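Local coordinates for protein RMD9, mitochondrial (Saccharomyces cerevisiae S288C, PDB 7A9X), which binds a dodecameric RNA motif in the 3'-UTRs of mitochondrial mRNAs and takes part in their processing or stability, at residues L297-A300 with E301-F304; H339-R342 with I343-K346; N379-G382 with F383-L386; H415-S418 with I419-I423. All coordinates share one frame; numbering follows the deposited sequence.

Contact 1: L297-A300 with E301-F304; sequences LTLA and ESFF
Leu299 meets Ser302 and Phe303 in the opening turns of helix 297-308, within what is probably the fourth pentatricopeptide repeat. Two donors share the carbonyl of Leu299. Ser302 OG bonds to Leu299 O at 2.6 Å, approaching from above the carbonyl plane, while the regular helical bond from Phe303 N to Leu299 O is weak at 3.3 Å. The hydroxyl can turn back on the preceding turn because chi1 of 56° sets it between the backbone N and the carbonyl carbon, a place a small polar residue takes easily. Replacing Ser302 by an alanine would probably leave the Leu299 carbonyl with the weak amide bond as its main hold within this turn. Phe303 also meets that oxygen, which lies in the plane of the ring at its edge. Beside it runs Leu299, whose methyl CD1 reaches Phe303 CE1 at 3.6 Å; the two side chains point the same way and form one apolar patch. Between the flanking helices, small Ala300 packs on Phe326 of helix 320-334 and Phe304 on Ile343 of helix 337-351, whereas the Phe303 ring turns the other way, stacking on Phe290 and meeting His287 edge-to-face in helix 281-292.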
ATOM      1  N   LEU A 297     -18.513  16.420   1.246  1.00 84.22           N
ATOM      2  CA  LEU A 297     -17.206  16.828   1.746  1.00 81.03           C
ATOM      3  C   LEU A 297     -17.311  17.650   3.024  1.00 81.49           C
ATOM      4  O   LEU A 297     -16.361  17.683   3.814  1.00 90.51           O
ATOM      5  CB  LEU A 297     -16.467  17.615   0.665  1.00 82.31           C
ATOM      6  CG  LEU A 297     -16.117  16.803  -0.582  1.00 85.85           C
ATOM      7  CD1 LEU A 297     -15.516  17.693  -1.657  1.00 86.65           C
ATOM      8  CD2 LEU A 297     -15.163  15.678  -0.221  1.00 81.77           C
ATOM      9  N   THR A 298     -18.442  18.322   3.244  1.00 79.92           N
ATOM     10  CA  THR A 298     -18.601  19.104   4.466  1.00 84.35           C
ATOM     11  C   THR A 298     -18.712  18.200   5.689  1.00 82.60           C
ATOM     12  O   THR A 298     -18.175  18.519   6.756  1.00 79.83           O
ATOM     13  CB  THR A 298     -19.825  20.012   4.354  1.00 90.84           C
ATOM     14  OG1 THR A 298     -20.972  19.223   4.017  1.00103.94           O
ATOM     15  CG2 THR A 298     -19.611  21.072   3.280  1.00 82.10           C
ATOM     16  N   LEU A 299     -19.409  17.069   5.554  1.00 84.73           N
ATOM     17  CA  LEU A 299     -19.466  16.099   6.643  1.00 80.34           C
ATOM     18  C   LEU A 299     -18.126  15.396   6.823  1.00 83.09           C
ATOM     19  O   LEU A 299     -17.721  15.096   7.952  1.00 79.28           O
ATOM     20  CB  LEU A 299     -20.575  15.083   6.378  1.00 76.58           C
ATOM     21  CG  LEU A 299     -20.738  13.942   7.380  1.00 83.04           C
ATOM     22  CD1 LEU A 299     -21.021  14.483   8.770  1.00 90.81           C
ATOM     23  CD2 LEU A 299     -21.851  13.016   6.932  1.00 82.32           C
ATOM     24  N   ALA A 300     -17.426  15.127   5.721  1.00 80.78           N
ATOM     25  CA  ALA A 300     -16.128  14.470   5.816  1.00 77.22           C
ATOM     26  C   ALA A 300     -15.110  15.361   6.518  1.00 80.99           C
ATOM     27  O   ALA A 300     -14.317  14.879   7.337  1.00 70.13           O
ATOM     28  CB  ALA A 300     -15.638  14.086   4.420  1.00 71.82           C
ATOM     29  N   GLU A 301     -15.123  16.663   6.220  1.00 83.97           N
ATOM     30  CA  GLU A 301     -14.148  17.560   6.830  1.00 76.73           C
ATOM     31  C   GLU A 301     -14.429  17.780   8.311  1.00 73.87           C
ATOM     32  O   GLU A 301     -13.489  17.958   9.095  1.00 72.83           O
ATOM     33  CB  GLU A 301     -14.114  18.899   6.090  1.00 73.45           C
ATOM     34  CG  GLU A 301     -13.156  19.912   6.701  1.00 75.48           C
ATOM     35  CD  GLU A 301     -12.613  20.889   5.684  1.00 82.23           C
ATOM     36  OE1 GLU A 301     -12.838  20.683   4.474  1.00 85.50           O
ATOM     37  OE2 GLU A 301     -11.956  21.866   6.096  1.00 86.68           O
ATOM     38  N   SER A 302     -15.702  17.775   8.716  1.00 71.66           N
ATOM     39  CA  SER A 302     -16.015  17.923  10.134  1.00 84.13           C
ATOM     40  C   SER A 302     -15.423  16.773  10.939  1.00 76.62           C
ATOM     41  O   SER A 302     -14.788  16.988  11.978  1.00 85.12           O
ATOM     42  CB  SER A 302     -17.527  18.018  10.335  1.00 87.22           C
ATOM     43  OG  SER A 302     -18.191  16.898   9.785  1.00 96.88           O
ATOM     44  N   PHE A 303     -15.602  15.539  10.458  1.00 70.70           N
ATOM     45  CA  PHE A 303     -14.991  14.396  11.124  1.00 75.86           C
ATOM     46  C   PHE A 303     -13.471  14.444  11.042  1.00 75.10           C
ATOM     47  O   PHE A 303     -12.787  13.970  11.958  1.00 72.97           O
ATOM     48  CB  PHE A 303     -15.518  13.094  10.522  1.00 74.15           C
ATOM     49  CG  PHE A 303     -16.791  12.613  11.153  1.00 73.00           C
ATOM     50  CD1 PHE A 303     -18.016  13.129  10.759  1.00 73.29           C
ATOM     51  CD2 PHE A 303     -16.762  11.650  12.148  1.00 72.16           C
ATOM     52  CE1 PHE A 303     -19.189  12.690  11.342  1.00 77.19           C
ATOM     53  CE2 PHE A 303     -17.930  11.206  12.737  1.00 77.31           C
ATOM     54  CZ  PHE A 303     -19.146  11.725  12.334  1.00 75.73           C
ATOM     55  N   PHE A 304     -12.928  15.010   9.961  1.00 73.20           N
ATOM     56  CA  PHE A 304     -11.482  15.176   9.862  1.00 70.70           C
ATOM     57  C   PHE A 304     -10.971  16.158  10.909  1.00 77.22           C
ATOM     58  O   PHE A 304      -9.911  15.940  11.507  1.00 76.96           O
ATOM     59  CB  PHE A 304     -11.106  15.638   8.453  1.00 68.85           C
ATOM     60  CG  PHE A 304      -9.654  15.997   8.295  1.00 69.93           C
ATOM     61  CD1 PHE A 304      -8.707  15.016   8.044  1.00 62.40           C
ATOM     62  CD2 PHE A 304      -9.238  17.318   8.384  1.00 71.97           C
ATOM     63  CE1 PHE A 304      -7.373  15.345   7.895  1.00 67.96           C
ATOM     64  CE2 PHE A 304      -7.906  17.653   8.235  1.00 73.54           C
ATOM     65  CZ  PHE A 304      -6.971  16.665   7.990  1.00 71.97           C
TER

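Contact 2: H339-R342 with I343-K346; sequences HVYR and IWEK
Tyr341 touches both Trp344 and Glu345, and these aromatic contacts dominate the side-chain packing along this part of helix 337-351. The Tyr341 and Trp344 rings meet rim to rim, neither over the other's face, with planes only 20° apart; their closest approach is Tyr341 CE1 to Trp344 CZ3 at 3.7 Å. Both rings start anti to their backbone N, at chi1 of -178° and 175°, which brings them together at their rims while the side chains cross at a slant. A CH-pi contact is the second kind: Glu345 CG stands over one face of the Tyr341 ring, 4.2 Å from its centroid. A glutamate suits the place, since its CG lies over the ring while its carboxylate stays by the phenol end, Glu345 OE2 3.1 Å from Tyr341 OH. Apolar contact is slighter at His339, whose CD2 comes 4.0 Å from Ile343 CG1 as the two lie side by side. The His339 ring nitrogens bond instead to Gln334 and Glu301, just as Trp344 NE1 bonds to Asn364. Regular helical bonds carry the backbone, such as Trp344 N to Val340 O at 3.0 Å. A helix with large apolar groups directed at helices before and after it in the chain is characteristic of the alpha-solenoid built by pentatricopeptide repeats.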
ATOM      1  N   HIS A 339      -8.150  24.027  -1.219  1.00 77.73           N
ATOM      2  CA  HIS A 339      -8.805  23.143  -0.261  1.00 76.49           C
ATOM      3  C   HIS A 339      -7.985  21.878  -0.038  1.00 78.13           C
ATOM      4  O   HIS A 339      -7.833  21.423   1.101  1.00 66.59           O
ATOM      5  CB  HIS A 339     -10.215  22.797  -0.739  1.00 74.30           C
ATOM      6  CG  HIS A 339     -11.082  22.204   0.328  1.00 76.90           C
ATOM      7  ND1 HIS A 339     -12.355  21.734   0.080  1.00 76.55           N
ATOM      8  CD2 HIS A 339     -10.863  22.013   1.650  1.00 74.96           C
ATOM      9  CE1 HIS A 339     -12.879  21.277   1.203  1.00 75.36           C
ATOM     10  NE2 HIS A 339     -11.994  21.434   2.170  1.00 75.71           N
ATOM     11  N   VAL A 340      -7.450  21.301  -1.116  1.00 72.93           N
ATOM     12  CA  VAL A 340      -6.552  20.158  -0.989  1.00 68.62           C
ATOM     13  C   VAL A 340      -5.294  20.552  -0.226  1.00 68.74           C
ATOM     14  O   VAL A 340      -4.793  19.791   0.611  1.00 68.58           O
ATOM     15  CB  VAL A 340      -6.216  19.598  -2.384  1.00 63.58           C
ATOM     16  CG1 VAL A 340      -5.152  18.515  -2.293  1.00 64.89           C
ATOM     17  CG2 VAL A 340      -7.465  19.059  -3.054  1.00 64.03           C
ATOM     18  N   TYR A 341      -4.772  21.751  -0.493  1.00 70.21           N
ATOM     19  CA  TYR A 341      -3.544  22.197   0.155  1.00 68.91           C
ATOM     20  C   TYR A 341      -3.760  22.446   1.644  1.00 73.30           C
ATOM     21  O   TYR A 341      -2.878  22.157   2.461  1.00 76.51           O
ATOM     22  CB  TYR A 341      -3.022  23.453  -0.542  1.00 69.73           C
ATOM     23  CG  TYR A 341      -1.726  23.996   0.014  1.00 78.92           C
ATOM     24  CD1 TYR A 341      -0.582  23.209   0.063  1.00 82.68           C
ATOM     25  CD2 TYR A 341      -1.640  25.301   0.471  1.00 88.57           C
ATOM     26  CE1 TYR A 341       0.607  23.707   0.565  1.00 88.46           C
ATOM     27  CE2 TYR A 341      -0.456  25.808   0.972  1.00 94.57           C
ATOM     28  CZ  TYR A 341       0.664  25.008   1.017  1.00 94.09           C
ATOM     29  OH  TYR A 341       1.843  25.512   1.517  1.00 98.37           O
ATOM     30  N   ARG A 342      -4.930  22.969   2.018  1.00 66.96           N
ATOM     31  CA  ARG A 342      -5.200  23.239   3.427  1.00 70.04           C
ATOM     32  C   ARG A 342      -5.340  21.948   4.226  1.00 71.64           C
ATOM     33  O   ARG A 342      -4.869  21.865   5.366  1.00 74.41           O
ATOM     34  CB  ARG A 342      -6.455  24.103   3.569  1.00 69.91           C
ATOM     35  CG  ARG A 342      -6.237  25.562   3.192  1.00 75.01           C
ATOM     36  CD  ARG A 342      -7.461  26.425   3.485  1.00 88.22           C
ATOM     37  NE  ARG A 342      -8.484  26.322   2.446  1.00 98.43           N
ATOM     38  CZ  ARG A 342      -9.560  25.546   2.526  1.00103.27           C
ATOM     39  NH1 ARG A 342     -10.436  25.523   1.530  1.00 98.70           N
ATOM     40  NH2 ARG A 342      -9.764  24.795   3.601  1.00108.93           N
ATOM     41  N   ILE A 343      -5.985  20.932   3.651  1.00 72.90           N
ATOM     42  CA  ILE A 343      -6.116  19.659   4.352  1.00 70.08           C
ATOM     43  C   ILE A 343      -4.761  18.974   4.468  1.00 68.11           C
ATOM     44  O   ILE A 343      -4.425  18.398   5.510  1.00 67.83           O
ATOM     45  CB  ILE A 343      -7.151  18.762   3.647  1.00 67.49           C
ATOM     46  CG1 ILE A 343      -8.532  19.425   3.660  1.00 67.88           C
ATOM     47  CG2 ILE A 343      -7.206  17.388   4.306  1.00 66.51           C
ATOM     48  CD1 ILE A 343      -9.059  19.718   5.053  1.00 66.38           C
ATOM     49  N   TRP A 344      -3.954  19.040   3.405  1.00 67.53           N
ATOM     50  CA  TRP A 344      -2.618  18.458   3.445  1.00 66.63           C
ATOM     51  C   TRP A 344      -1.759  19.118   4.517  1.00 72.94           C
ATOM     52  O   TRP A 344      -0.984  18.443   5.203  1.00 77.41           O
ATOM     53  CB  TRP A 344      -1.957  18.582   2.074  1.00 65.65           C
ATOM     54  CG  TRP A 344      -0.539  18.108   2.041  1.00 66.46           C
ATOM     55  CD1 TRP A 344      -0.106  16.820   1.925  1.00 59.42           C
ATOM     56  CD2 TRP A 344       0.636  18.922   2.118  1.00 69.32           C
ATOM     57  NE1 TRP A 344       1.268  16.781   1.925  1.00 59.49           N
ATOM     58  CE2 TRP A 344       1.748  18.059   2.043  1.00 60.57           C
ATOM     59  CE3 TRP A 344       0.857  20.299   2.242  1.00 68.14           C
ATOM     60  CZ2 TRP A 344       3.060  18.525   2.089  1.00 65.62           C
ATOM     61  CZ3 TRP A 344       2.160  20.761   2.288  1.00 70.72           C
ATOM     62  CH2 TRP A 344       3.246  19.875   2.211  1.00 69.48           C
ATOM     63  N   GLU A 345      -1.885  20.440   4.675  1.00 70.22           N
ATOM     64  CA  GLU A 345      -1.120  21.136   5.706  1.00 72.70           C
ATOM     65  C   GLU A 345      -1.505  20.656   7.098  1.00 73.23           C
ATOM     66  O   GLU A 345      -0.637  20.452   7.954  1.00 72.40           O
ATOM     67  CB  GLU A 345      -1.322  22.648   5.593  1.00 74.19           C
ATOM     68  CG  GLU A 345      -0.425  23.336   4.581  1.00 80.40           C
ATOM     69  CD  GLU A 345      -0.594  24.844   4.598  1.00 90.39           C
ATOM     70  OE1 GLU A 345      -1.689  25.313   4.974  1.00 91.97           O
ATOM     71  OE2 GLU A 345       0.369  25.558   4.244  1.00 92.35           O
ATOM     72  N   LYS A 346      -2.805  20.472   7.345  1.00 67.83           N
ATOM     73  CA  LYS A 346      -3.243  19.994   8.651  1.00 71.44           C
ATOM     74  C   LYS A 346      -2.781  18.563   8.899  1.00 71.62           C
ATOM     75  O   LYS A 346      -2.422  18.209  10.027  1.00 73.71           O
ATOM     76  CB  LYS A 346      -4.764  20.101   8.768  1.00 74.50           C
ATOM     77  CG  LYS A 346      -5.282  21.531   8.798  1.00 80.10           C
ATOM     78  CD  LYS A 346      -6.778  21.573   9.051  1.00 85.30           C
ATOM     79  CE  LYS A 346      -7.274  23.005   9.158  1.00 91.49           C
ATOM     80  NZ  LYS A 346      -8.714  23.064   9.535  1.00 96.67           N
TER

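Contact 3: N379-G382 with F383-L386; sequences NING and FRKL
Asn381 and Arg384 lie alongside each other on helix 379-396, pointing the same way, with the amide and guanidinium planes 85° apart, almost perpendicular. Arg384 leaves the backbone with CG anti to N (chi1 163°), then bends at chi3 of 39°, which folds the guanidinium back until Asn381 CA stands over one of its faces. Arg384 NH1 donates to Asn381 OD1, but the modelled 2.3 Å is so short that the exact geometry is doubtful. The other end of the amide, ND2, bonds to Asp378, and this helps to fix the rotation of Asn381. Polar side chains suit this side of the helix, where Arg384 is exposed. On another side the residues are apolar: Leu386 CG passes 3.4 Å from Gly382 O, the acceptor of a helical bond from Leu386 N at 2.8 Å, and Gly382 itself is buried. Phe383 N donates to Asn379 O at 3.1 Å, from well above that carbonyl plane. Around these turns, Leu386 is packed on Phe368, Phe371 and Phe372 of helix 357-374, Lys385 touches Tyr341 of helix 337-351, and Phe383 meets Phe422 of helix 417-429 edge-to-face.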
ATOM      1  N   ASN A 379       4.571  26.223 -14.762  1.00 78.57           N
ATOM      2  CA  ASN A 379       5.740  25.993 -13.922  1.00 81.47           C
ATOM      3  C   ASN A 379       6.239  27.261 -13.242  1.00 80.23           C
ATOM      4  O   ASN A 379       7.118  27.173 -12.380  1.00 81.02           O
ATOM      5  CB  ASN A 379       6.874  25.378 -14.748  1.00 83.67           C
ATOM      6  CG  ASN A 379       7.334  26.284 -15.873  1.00 82.79           C
ATOM      7  OD1 ASN A 379       6.522  26.899 -16.562  1.00 81.96           O
ATOM      8  ND2 ASN A 379       8.647  26.373 -16.060  1.00 83.08           N
ATOM      9  N   ILE A 380       5.704  28.427 -13.603  1.00 78.09           N
ATOM     10  CA  ILE A 380       6.158  29.679 -13.001  1.00 74.82           C
ATOM     11  C   ILE A 380       5.475  29.910 -11.660  1.00 77.72           C
ATOM     12  O   ILE A 380       6.134  30.093 -10.630  1.00 78.30           O
ATOM     13  CB  ILE A 380       5.921  30.855 -13.965  1.00 79.60           C
ATOM     14  CG1 ILE A 380       6.793  30.691 -15.213  1.00 77.48           C
ATOM     15  CG2 ILE A 380       6.207  32.170 -13.266  1.00 78.06           C
ATOM     16  CD1 ILE A 380       6.595  31.772 -16.249  1.00 87.69           C
ATOM     17  N   ASN A 381       4.140  29.916 -11.651  1.00 77.16           N
ATOM     18  CA  ASN A 381       3.423  29.979 -10.382  1.00 75.57           C
ATOM     19  C   ASN A 381       3.575  28.684  -9.597  1.00 73.24           C
ATOM     20  O   ASN A 381       3.514  28.699  -8.361  1.00 78.12           O
ATOM     21  CB  ASN A 381       1.943  30.291 -10.619  1.00 75.06           C
ATOM     22  CG  ASN A 381       1.715  31.711 -11.107  1.00 78.89           C
ATOM     23  OD1 ASN A 381       1.796  32.666 -10.333  1.00 80.04           O
ATOM     24  ND2 ASN A 381       1.413  31.857 -12.392  1.00 78.47           N
ATOM     25  N   GLY A 382       3.774  27.561 -10.290  1.00 71.01           N
ATOM     26  CA  GLY A 382       3.997  26.305  -9.594  1.00 69.27           C
ATOM     27  C   GLY A 382       5.295  26.294  -8.810  1.00 68.90           C
ATOM     28  O   GLY A 382       5.340  25.805  -7.677  1.00 68.83           O
ATOM     29  N   PHE A 383       6.368  26.838  -9.395  1.00 75.65           N
ATOM     30  CA  PHE A 383       7.658  26.846  -8.711  1.00 74.43           C
ATOM     31  C   PHE A 383       7.624  27.733  -7.474  1.00 78.19           C
ATOM     32  O   PHE A 383       8.224  27.398  -6.447  1.00 79.26           O
ATOM     33  CB  PHE A 383       8.761  27.298  -9.668  1.00 76.87           C
ATOM     34  CG  PHE A 383      10.134  27.315  -9.051  1.00 85.64           C
ATOM     35  CD1 PHE A 383      10.708  26.147  -8.567  1.00 90.18           C
ATOM     36  CD2 PHE A 383      10.857  28.494  -8.970  1.00 90.75           C
ATOM     37  CE1 PHE A 383      11.974  26.161  -8.002  1.00 93.06           C
ATOM     38  CE2 PHE A 383      12.122  28.512  -8.411  1.00 98.41           C
ATOM     39  CZ  PHE A 383      12.682  27.345  -7.925  1.00 98.42           C
ATOM     40  N   ARG A 384       6.926  28.869  -7.552  1.00 76.50           N
ATOM     41  CA  ARG A 384       6.752  29.697  -6.364  1.00 78.99           C
ATOM     42  C   ARG A 384       5.917  28.974  -5.313  1.00 73.45           C
ATOM     43  O   ARG A 384       6.202  29.065  -4.113  1.00 74.54           O
ATOM     44  CB  ARG A 384       6.121  31.038  -6.746  1.00 74.32           C
ATOM     45  CG  ARG A 384       5.515  31.803  -5.579  1.00 80.12           C
ATOM     46  CD  ARG A 384       5.345  33.286  -5.890  1.00 82.85           C
ATOM     47  NE  ARG A 384       4.914  33.535  -7.263  1.00 82.17           N
ATOM     48  CZ  ARG A 384       3.655  33.463  -7.680  1.00 84.34           C
ATOM     49  NH1 ARG A 384       3.364  33.712  -8.950  1.00 79.06           N
ATOM     50  NH2 ARG A 384       2.689  33.137  -6.834  1.00 88.96           N
ATOM     51  N   LYS A 385       4.893  28.233  -5.746  1.00 70.87           N
ATOM     52  CA  LYS A 385       4.079  27.483  -4.794  1.00 69.48           C
ATOM     53  C   LYS A 385       4.866  26.338  -4.168  1.00 73.23           C
ATOM     54  O   LYS A 385       4.668  26.027  -2.988  1.00 74.47           O
ATOM     55  CB  LYS A 385       2.818  26.953  -5.478  1.00 68.96           C
ATOM     56  CG  LYS A 385       1.732  26.489  -4.517  1.00 77.95           C
ATOM     57  CD  LYS A 385       1.108  27.660  -3.771  1.00 87.25           C
ATOM     58  CE  LYS A 385      -0.027  27.201  -2.865  1.00 98.32           C
ATOM     59  NZ  LYS A 385      -0.723  28.348  -2.211  1.00104.83           N
ATOM     60  N   LEU A 386       5.760  25.705  -4.934  1.00 71.63           N
ATOM     61  CA  LEU A 386       6.603  24.651  -4.374  1.00 74.77           C
ATOM     62  C   LEU A 386       7.497  25.189  -3.267  1.00 77.31           C
ATOM     63  O   LEU A 386       7.689  24.529  -2.238  1.00 77.19           O
ATOM     64  CB  LEU A 386       7.450  24.007  -5.472  1.00 68.72           C
ATOM     65  CG  LEU A 386       6.762  23.015  -6.410  1.00 66.56           C
ATOM     66  CD1 LEU A 386       7.716  22.586  -7.510  1.00 67.44           C
ATOM     67  CD2 LEU A 386       6.258  21.808  -5.635  1.00 71.22           C
TER

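Contact 4: H415-S418 with I419-I423; sequences HERS and IIDFI
Arg417 O is gripped by two amides, a straight bond from Asp421 N at 3.1 Å, nearly along the C=O axis, and a weak, bent one from Ile420 N at 3.0 Å. The same two residues, Arg417 and Asp421, meet again through their side chains. Arg417 is extended from CG to NE, with CG anti to the backbone N (chi1 -176°), and this lays the guanidinium across the aspartate one turn on. Arg417 NH1 and Asp421 OD2 form a salt bridge of 2.9 Å in which the oxygen lies over the face of the guanidinium, so charge attraction holds the pair and no N-H points at the oxygen. A methionine in place of Arg417 would probably leave the Asp421 carboxylate without its nearby positive mate, to lean more on the weak, long ion pair to Arg460. On the buried side Ile419 crosses Glu416: its CG2 lies 3.3 Å from Glu416 O and 3.7 Å from Glu416 CG. Branched, apolar Ile419 suits that side, as it also packs on Phe383 and Leu386 of helix 379-396. A polar side with an i to i+4 ion pair and a buried side of isoleucines is consistent with an amphipathic helix packed in a helical-repeat array, here in the presumed seventh pentatricopeptide repeat.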
ATOM      1  N   HIS A 415       8.872  19.249 -17.873  1.00 79.17           N
ATOM      2  CA  HIS A 415       9.900  19.052 -18.899  1.00 79.72           C
ATOM      3  C   HIS A 415      10.921  20.191 -18.893  1.00 84.76           C
ATOM      4  O   HIS A 415      11.242  20.769 -19.933  1.00 92.01           O
ATOM      5  CB  HIS A 415       9.274  18.900 -20.290  1.00 76.34           C
ATOM      6  CG  HIS A 415       8.370  17.715 -20.428  1.00 77.50           C
ATOM      7  ND1 HIS A 415       8.832  16.415 -20.387  1.00 80.46           N
ATOM      8  CD2 HIS A 415       7.033  17.632 -20.628  1.00 73.79           C
ATOM      9  CE1 HIS A 415       7.816  15.584 -20.545  1.00 77.67           C
ATOM     10  NE2 HIS A 415       6.714  16.297 -20.694  1.00 76.58           N
ATOM     11  N   GLU A 416      11.436  20.517 -17.709  1.00 86.79           N
ATOM     12  CA  GLU A 416      12.430  21.573 -17.573  1.00 96.86           C
ATOM     13  C   GLU A 416      13.573  21.101 -16.684  1.00 93.71           C
ATOM     14  O   GLU A 416      13.360  20.367 -15.715  1.00 93.09           O
ATOM     15  CB  GLU A 416      11.813  22.865 -17.011  1.00107.62           C
ATOM     16  CG  GLU A 416      11.284  22.768 -15.590  1.00116.37           C
ATOM     17  CD  GLU A 416      10.822  24.111 -15.055  1.00129.19           C
ATOM     18  OE1 GLU A 416      10.653  25.047 -15.863  1.00134.01           O
ATOM     19  OE2 GLU A 416      10.634  24.234 -13.826  1.00132.40           O
ATOM     20  N   ARG A 417      14.790  21.529 -17.027  1.00 98.95           N
ATOM     21  CA  ARG A 417      15.982  21.078 -16.319  1.00102.83           C
ATOM     22  C   ARG A 417      16.184  21.819 -15.004  1.00 98.12           C
ATOM     23  O   ARG A 417      16.785  21.268 -14.073  1.00 99.79           O
ATOM     24  CB  ARG A 417      17.212  21.252 -17.215  1.00112.97           C
ATOM     25  CG  ARG A 417      18.511  20.721 -16.632  1.00122.06           C
ATOM     26  CD  ARG A 417      19.669  20.960 -17.584  1.00132.55           C
ATOM     27  NE  ARG A 417      20.902  20.320 -17.136  1.00143.47           N
ATOM     28  CZ  ARG A 417      21.860  20.936 -16.451  1.00152.60           C
ATOM     29  NH1 ARG A 417      21.732  22.215 -16.131  1.00154.87           N
ATOM     30  NH2 ARG A 417      22.950  20.272 -16.089  1.00156.82           N
ATOM     31  N   SER A 418      15.690  23.056 -14.912  1.00 91.64           N
ATOM     32  CA  SER A 418      15.891  23.856 -13.708  1.00 89.94           C
ATOM     33  C   SER A 418      15.295  23.178 -12.481  1.00 86.25           C
ATOM     34  O   SER A 418      15.886  23.217 -11.396  1.00 87.98           O
ATOM     35  CB  SER A 418      15.273  25.241 -13.894  1.00 92.09           C
ATOM     36  OG  SER A 418      13.864  25.140 -14.018  1.00 93.47           O
ATOM     37  N   ILE A 419      14.122  22.559 -12.628  1.00 80.03           N
ATOM     38  CA  ILE A 419      13.495  21.907 -11.485  1.00 78.53           C
ATOM     39  C   ILE A 419      14.248  20.643 -11.091  1.00 81.32           C
ATOM     40  O   ILE A 419      14.210  20.236  -9.923  1.00 79.26           O
ATOM     41  CB  ILE A 419      12.010  21.617 -11.785  1.00 75.12           C
ATOM     42  CG1 ILE A 419      11.242  21.373 -10.485  1.00 77.06           C
ATOM     43  CG2 ILE A 419      11.860  20.439 -12.743  1.00 71.55           C
ATOM     44  CD1 ILE A 419      11.201  22.579  -9.574  1.00 81.61           C
ATOM     45  N   ILE A 420      14.957  20.019 -12.033  1.00 79.40           N
ATOM     46  CA  ILE A 420      15.759  18.845 -11.707  1.00 84.30           C
ATOM     47  C   ILE A 420      16.966  19.248 -10.870  1.00 86.77           C
ATOM     48  O   ILE A 420      17.258  18.638  -9.832  1.00 85.12           O
ATOM     49  CB  ILE A 420      16.183  18.112 -12.993  1.00 89.16           C
ATOM     50  CG1 ILE A 420      14.955  17.768 -13.836  1.00 88.09           C
ATOM     51  CG2 ILE A 420      16.978  16.857 -12.662  1.00 87.32           C
ATOM     52  CD1 ILE A 420      15.291  17.095 -15.155  1.00 85.81           C
ATOM     53  N   ASP A 421      17.687  20.284 -11.309  1.00 88.26           N
ATOM     54  CA  ASP A 421      18.825  20.779 -10.546  1.00 91.89           C
ATOM     55  C   ASP A 421      18.395  21.401  -9.225  1.00 86.89           C
ATOM     56  O   ASP A 421      19.172  21.394  -8.264  1.00 88.48           O
ATOM     57  CB  ASP A 421      19.612  21.795 -11.379  1.00100.26           C
ATOM     58  CG  ASP A 421      20.115  21.215 -12.686  1.00110.43           C
ATOM     59  OD1 ASP A 421      20.410  20.005 -12.729  1.00111.26           O
ATOM     60  OD2 ASP A 421      20.204  21.968 -13.676  1.00114.97           O
ATOM     61  N   PHE A 422      17.174  21.936  -9.156  1.00 81.47           N
ATOM     62  CA  PHE A 422      16.682  22.501  -7.906  1.00 85.11           C
ATOM     63  C   PHE A 422      16.469  21.412  -6.860  1.00 94.82           C
ATOM     64  O   PHE A 422      16.886  21.560  -5.706  1.00100.21           O
ATOM     65  CB  PHE A 422      15.391  23.280  -8.164  1.00 83.67           C
ATOM     66  CG  PHE A 422      14.735  23.811  -6.918  1.00 82.51           C
ATOM     67  CD1 PHE A 422      15.238  24.931  -6.272  1.00 79.23           C
ATOM     68  CD2 PHE A 422      13.607  23.195  -6.401  1.00 78.41           C
ATOM     69  CE1 PHE A 422      14.631  25.423  -5.124  1.00 78.93           C
ATOM     70  CE2 PHE A 422      12.991  23.679  -5.257  1.00 73.41           C
ATOM     71  CZ  PHE A 422      13.502  24.794  -4.615  1.00 75.98           C
ATOM     72  N   ILE A 423      15.835  20.302  -7.249  1.00 91.02           N
ATOM     73  CA  ILE A 423      15.599  19.215  -6.304  1.00 84.49           C
ATOM     74  C   ILE A 423      16.910  18.542  -5.923  1.00 84.27           C
ATOM     75  O   ILE A 423      17.144  18.228  -4.749  1.00 82.40           O
ATOM     76  CB  ILE A 423      14.599  18.198  -6.886  1.00 84.09           C
ATOM     77  CG1 ILE A 423      13.263  18.873  -7.189  1.00 85.86           C
ATOM     78  CG2 ILE A 423      14.390  17.041  -5.914  1.00 79.85           C
ATOM     79  CD1 ILE A 423      12.683  19.588  -6.006  1.00 90.40           C
TER

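All four contacts are local: contacts 1 to 3 each lie within a helix and contact 4 at a loop-to-helix junction, in what are probably successive pentatricopeptide repeats. Contact 2 is the most buried and relies on aromatic packing; contacts 1, 3 and 4 are partly buried and combine apolar groups with polar edges. Neighbours in the series touch. Contacts 1 and 2 are joined by both polar and apolar groups, contacts 3 and 4, with centres about 12 Å apart, largely by apolar ones, and the link between the two pairs is slight. The one salt bridge across the segments is in contact 4; contact 3 pairs an arginine with an amide, and contact 1 a hydroxyl with a backbone carbonyl.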